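Aspartate--tRNA(Asp/Asn) ligase (Thermus thermophilus, PDB 1N9W) attaches L-aspartate to both tRNA(Asp) and tRNA(Asn), first activating the amino acid with ATP to form aspartyl-adenylate. Local coordinates at residues 215-220 against 392-397; 322-327 against 361-366. One frame throughout, in Å; residues are numbered along the deposited sequence.

Interaction 1: 215-220 against 392-397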
# COMPACT_ATOMS: atom_id res chain seq x y z
N LEU B 215 -7.16 -9.39 2.13
CA LEU B 215 -5.94 -8.66 1.79
C LEU B 215 -4.80 -9.64 1.59
O LEU B 215 -4.49 -10.44 2.48
CB LEU B 215 -5.59 -7.68 2.92
CG LEU B 215 -4.48 -6.67 2.65
CD1 LEU B 215 -4.83 -5.82 1.44
CD2 LEU B 215 -4.28 -5.79 3.88
N SER B 216 -4.17 -9.59 0.43
CA SER B 216 -3.07 -10.49 0.13
C SER B 216 -1.76 -9.73 -0.07
O SER B 216 -1.72 -8.74 -0.80
CB SER B 216 -3.39 -11.30 -1.12
OG SER B 216 -2.38 -12.26 -1.38
N LEU B 217 -0.70 -10.19 0.59
CA LEU B 217 0.61 -9.55 0.45
C LEU B 217 1.43 -10.50 -0.41
O LEU B 217 1.98 -11.48 0.08
CB LEU B 217 1.27 -9.35 1.83
CG LEU B 217 0.33 -8.94 2.98
CD1 LEU B 217 1.12 -8.96 4.28
CD2 LEU B 217 -0.28 -7.57 2.72
N ASP B 218 1.47 -10.19 -1.70
CA ASP B 218 2.17 -11.00 -2.69
C ASP B 218 3.61 -10.56 -2.94
O ASP B 218 3.93 -9.37 -2.96
CB ASP B 218 1.39 -10.97 -4.00
CG ASP B 218 -0.06 -11.44 -3.83
OD1 ASP B 218 -0.85 -11.32 -4.79
OD2 ASP B 218 -0.41 -11.93 -2.75
N VAL B 219 4.47 -11.56 -3.14
CA VAL B 219 5.88 -11.34 -3.40
C VAL B 219 6.31 -12.24 -4.56
O VAL B 219 5.96 -13.42 -4.59
CB VAL B 219 6.73 -11.69 -2.15
CG1 VAL B 219 8.18 -11.30 -2.39
CG2 VAL B 219 6.19 -10.98 -0.92
N GLU B 220 7.06 -11.69 -5.50
CA GLU B 220 7.55 -12.46 -6.64
C GLU B 220 8.96 -11.94 -6.94
O GLU B 220 9.17 -10.73 -7.05
CB GLU B 220 6.62 -12.29 -7.85
CG GLU B 220 6.76 -13.36 -8.96
CD GLU B 220 6.11 -14.70 -8.62
OE1 GLU B 220 6.35 -15.68 -9.36
OE2 GLU B 220 5.35 -14.79 -7.63
N ILE B 392 0.89 -13.76 1.29
CA ILE B 392 0.59 -13.84 2.70
C ILE B 392 -0.82 -13.36 2.99
O ILE B 392 -1.20 -12.26 2.59
CB ILE B 392 1.58 -12.99 3.53
CG1 ILE B 392 3.01 -13.48 3.29
CG2 ILE B 392 1.22 -13.05 5.00
CD1 ILE B 392 4.05 -12.78 4.14
N GLY B 393 -1.60 -14.20 3.67
CA GLY B 393 -2.96 -13.83 4.02
C GLY B 393 -2.87 -12.86 5.17
O GLY B 393 -2.78 -13.26 6.33
N ALA B 394 -2.89 -11.57 4.85
CA ALA B 394 -2.79 -10.51 5.85
C ALA B 394 -3.70 -10.71 7.06
O ALA B 394 -3.22 -10.71 8.19
CB ALA B 394 -3.06 -9.15 5.20
N GLU B 395 -5.00 -10.88 6.84
CA GLU B 395 -5.92 -11.05 7.95
C GLU B 395 -5.67 -12.28 8.81
O GLU B 395 -5.80 -12.22 10.03
CB GLU B 395 -7.37 -11.07 7.48
CG GLU B 395 -7.93 -9.72 7.12
CD GLU B 395 -7.73 -9.39 5.67
OE1 GLU B 395 -6.58 -9.47 5.19
OE2 GLU B 395 -8.73 -9.07 4.99
N ARG B 396 -5.32 -13.40 8.19
CA ARG B 396 -5.07 -14.63 8.94
C ARG B 396 -3.87 -14.46 9.85
O ARG B 396 -3.89 -14.88 11.01
CB ARG B 396 -4.81 -15.80 8.01
CG ARG B 396 -6.04 -16.33 7.35
CD ARG B 396 -5.71 -17.52 6.50
NE ARG B 396 -6.94 -18.13 6.00
CZ ARG B 396 -6.98 -19.18 5.19
NH1 ARG B 396 -5.86 -19.75 4.76
NH2 ARG B 396 -8.15 -19.65 4.80
N LEU B 397 -2.82 -13.85 9.31
CA LEU B 397 -1.63 -13.62 10.09
C LEU B 397 -2.00 -12.78 11.31
O LEU B 397 -1.68 -13.13 12.44
CB LEU B 397 -0.60 -12.87 9.24
CG LEU B 397 0.67 -12.37 9.95
CD1 LEU B 397 1.36 -13.51 10.69
CD2 LEU B 397 1.58 -11.77 8.90
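Leu215 N is held by both oxygens of the Glu395 carboxylate: OE1, at 3.1 Å, accepts through its syn lone pair, whereas OE2 takes a longer, weak share of the same N-H. A bend at chi2 (91°) folds the glutamate back from the first turn of its helix to reach this strand end, and a salt bridge from OE2 to Arg411 also holds the carboxylate. The carbonyl of Leu215 is used as well, because Ala394 N donates to Leu215 O at 3.1 Å, its approach tilted out of the carbonyl plane. Deeper in the sheet Leu217 and Ile392 form an antiparallel hydrogen-bonded pair. The bond from Leu217 N to Ile392 O (2.9 Å) is nearly straight at 168° and falls on a lone pair; the return bond from Ile392 N to Leu217 O (2.8 Å) comes in from above the carbonyl plane. On the face that carries Leu217 and Ile392, the two side chains cross at a slant, with CB atoms 4.0 Å apart. Ala394 CB packs against both leucines, 3.7 Å from Leu215 CB and 4.0 Å from Leu217 CD2. Helices 119-141 and 227-248 cover this apolar patch, while Phe148 of the second subunit packs on Leu215. Gly393 ends the strand and takes the N-cap position of the helix, its O accepting from Leu397 N in the first turn. A strand running straight into a helix with a Gly-Ala-Glu-Arg sequence is motif 3 of class II aminoacyl-tRNA synthetases, here laid beside a motif 2 strand, and its residues Gly393 to Arg396 are predicted to bind ATP.

Interaction 2: 322-327 against 361-366; sequences RPFYTY and ESLKAK
A type I beta turn from Pro323 to Thr326, closed by the 3.3 Å bond from Thr326 N to Pro323 O, sets Phe324 against Leu363 of helix 356-364, with CA atoms 5.7 Å apart. The turn belongs to the loop joining strands 311-315 and 336-341 of the class II catalytic sheet, so the contact ties this connecting loop to a helix far from the centre of the chain. Phe324 carries it. With chi1 at 77°, CG stands between the backbone N and the carbonyl carbon, which swings the ring alongside Leu363. There Leu363 CD2 lies over the ring centre in a CH-pi contact, 3.9 Å from the centroid and only 11° off the normal, while Leu363 CG approaches Phe324 CD1 to 3.6 Å. The ring also meets that of Phe373, steeply inclined to it. Replacing this phenylalanine with an alanine would probably leave Leu363 without its aromatic partner and open a gap between the turn and the helix. Polar groups flank the ring contact. Ser362 OG lies 3.3 Å from Phe324 O, but the carbonyl of Glu358, one turn back in its own helix, is its stronger partner. Arg322 turns its guanidinium the other way, to a salt bridge with Asp338 close to the predicted aspartate-binding Ser348. Lys366 runs along the start of the turn in a nearly extended chain, its CD 3.5 Å from Phe324 CB. A final bend at chi4 (-63°) then brings NZ to the carbonyl of Arg319 and, in a weak bond of 3.2 Å, to Arg322 O.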
# COMPACT_ATOMS: atom_id res chain seq x y z
N ARG B 322 -0.62 -28.96 -6.78
CA ARG B 322 -0.23 -27.61 -7.19
C ARG B 322 -0.52 -27.34 -8.66
O ARG B 322 -0.56 -28.26 -9.48
CB ARG B 322 1.26 -27.40 -6.93
CG ARG B 322 1.67 -27.54 -5.48
CD ARG B 322 0.80 -26.68 -4.57
NE ARG B 322 1.53 -26.26 -3.38
CZ ARG B 322 0.96 -25.86 -2.25
NH1 ARG B 322 -0.36 -25.82 -2.14
NH2 ARG B 322 1.72 -25.48 -1.23
N PRO B 323 -0.75 -26.06 -9.02
CA PRO B 323 -1.04 -25.66 -10.40
C PRO B 323 0.01 -26.16 -11.39
O PRO B 323 1.07 -26.65 -11.00
CB PRO B 323 -1.08 -24.14 -10.31
CG PRO B 323 -1.61 -23.91 -8.93
CD PRO B 323 -0.83 -24.90 -8.11
N PHE B 324 -0.29 -26.02 -12.68
CA PHE B 324 0.62 -26.48 -13.72
C PHE B 324 1.87 -25.62 -13.85
O PHE B 324 2.84 -26.03 -14.49
CB PHE B 324 -0.11 -26.50 -15.06
CG PHE B 324 -0.29 -25.15 -15.68
CD1 PHE B 324 0.69 -24.60 -16.50
CD2 PHE B 324 -1.42 -24.39 -15.39
CE1 PHE B 324 0.54 -23.34 -17.05
CE2 PHE B 324 -1.58 -23.12 -15.94
CZ PHE B 324 -0.59 -22.59 -16.76
N TYR B 325 1.85 -24.43 -13.26
CA TYR B 325 3.01 -23.53 -13.34
C TYR B 325 4.01 -23.75 -12.21
O TYR B 325 5.05 -23.10 -12.17
CB TYR B 325 2.55 -22.06 -13.36
CG TYR B 325 1.59 -21.65 -12.27
CD1 TYR B 325 1.94 -21.74 -10.92
CD2 TYR B 325 0.32 -21.16 -12.59
CE1 TYR B 325 1.05 -21.34 -9.92
CE2 TYR B 325 -0.57 -20.75 -11.60
CZ TYR B 325 -0.20 -20.85 -10.27
OH TYR B 325 -1.08 -20.46 -9.29
N THR B 326 3.71 -24.69 -11.32
CA THR B 326 4.60 -24.99 -10.21
C THR B 326 5.78 -25.82 -10.71
O THR B 326 5.58 -26.89 -11.28
CB THR B 326 3.87 -25.77 -9.12
OG1 THR B 326 2.65 -25.09 -8.79
CG2 THR B 326 4.73 -25.87 -7.87
N TYR B 327 6.99 -25.33 -10.48
CA TYR B 327 8.21 -26.02 -10.91
C TYR B 327 8.18 -27.47 -10.41
O TYR B 327 8.20 -27.72 -9.21
CB TYR B 327 9.45 -25.31 -10.35
CG TYR B 327 10.73 -25.66 -11.08
CD1 TYR B 327 11.19 -24.88 -12.14
CD2 TYR B 327 11.47 -26.79 -10.73
CE1 TYR B 327 12.35 -25.22 -12.84
CE2 TYR B 327 12.63 -27.14 -11.42
CZ TYR B 327 13.06 -26.35 -12.48
OH TYR B 327 14.20 -26.69 -13.18
N GLU B 361 4.59 -29.00 -21.69
CA GLU B 361 4.50 -30.37 -21.25
C GLU B 361 3.59 -30.56 -20.04
O GLU B 361 2.61 -31.29 -20.10
CB GLU B 361 5.91 -30.91 -20.96
CG GLU B 361 6.01 -32.43 -20.98
CD GLU B 361 5.63 -33.03 -22.33
OE1 GLU B 361 6.30 -32.72 -23.34
OE2 GLU B 361 4.64 -33.81 -22.38
N SER B 362 3.91 -29.89 -18.93
CA SER B 362 3.11 -30.01 -17.71
C SER B 362 1.63 -29.67 -17.89
O SER B 362 0.78 -30.21 -17.18
CB SER B 362 3.71 -29.15 -16.59
OG SER B 362 3.86 -27.81 -17.02
N LEU B 363 1.32 -28.77 -18.81
CA LEU B 363 -0.07 -28.41 -19.05
C LEU B 363 -0.83 -29.64 -19.54
O LEU B 363 -1.95 -29.91 -19.09
CB LEU B 363 -0.16 -27.30 -20.10
CG LEU B 363 -0.61 -25.93 -19.56
CD1 LEU B 363 -0.57 -24.90 -20.69
CD2 LEU B 363 -2.02 -26.04 -18.99
N LYS B 364 -0.21 -30.37 -20.46
CA LYS B 364 -0.79 -31.58 -21.02
C LYS B 364 -0.95 -32.62 -19.91
O LYS B 364 -1.99 -33.27 -19.80
CB LYS B 364 0.12 -32.14 -22.12
CG LYS B 364 0.33 -31.18 -23.29
CD LYS B 364 1.58 -31.53 -24.11
CE LYS B 364 1.61 -30.75 -25.41
NZ LYS B 364 1.22 -29.32 -25.19
N ALA B 365 0.09 -32.77 -19.09
CA ALA B 365 0.05 -33.72 -18.00
C ALA B 365 -1.09 -33.39 -17.02
O ALA B 365 -1.37 -34.16 -16.10
CB ALA B 365 1.39 -33.74 -17.26
N LYS B 366 -1.74 -32.25 -17.23
CA LYS B 366 -2.85 -31.84 -16.38
C LYS B 366 -4.16 -31.71 -17.15
O LYS B 366 -5.06 -30.98 -16.75
CB LYS B 366 -2.53 -30.50 -15.69
CG LYS B 366 -1.55 -30.65 -14.54
CD LYS B 366 -1.49 -29.38 -13.71
CE LYS B 366 -0.68 -29.59 -12.43
NZ LYS B 366 -1.30 -30.62 -11.52

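Both contacts belong to the class II catalytic domain and are tied to its large mixed sheet, with centres 24 Å apart and nearest atoms about 8 Å apart. Along the chain the order is 215-220, 322-327, 361-366, 392-397, so interaction 2 is made entirely between the two halves of interaction 1. Interaction 1 joins neighbouring strands near the centre of the chain; interaction 2 is peripheral, about 31 Å from that centre. Strand 344-351 connects them: it pairs with strand 387-393 and touches Arg322. The side chain of its Glu345, predicted to bind ATP, lies about 6 Å from Gly393 and about 7 Å from the Arg322 side chain, by which alone interaction 2 nears the predicted site.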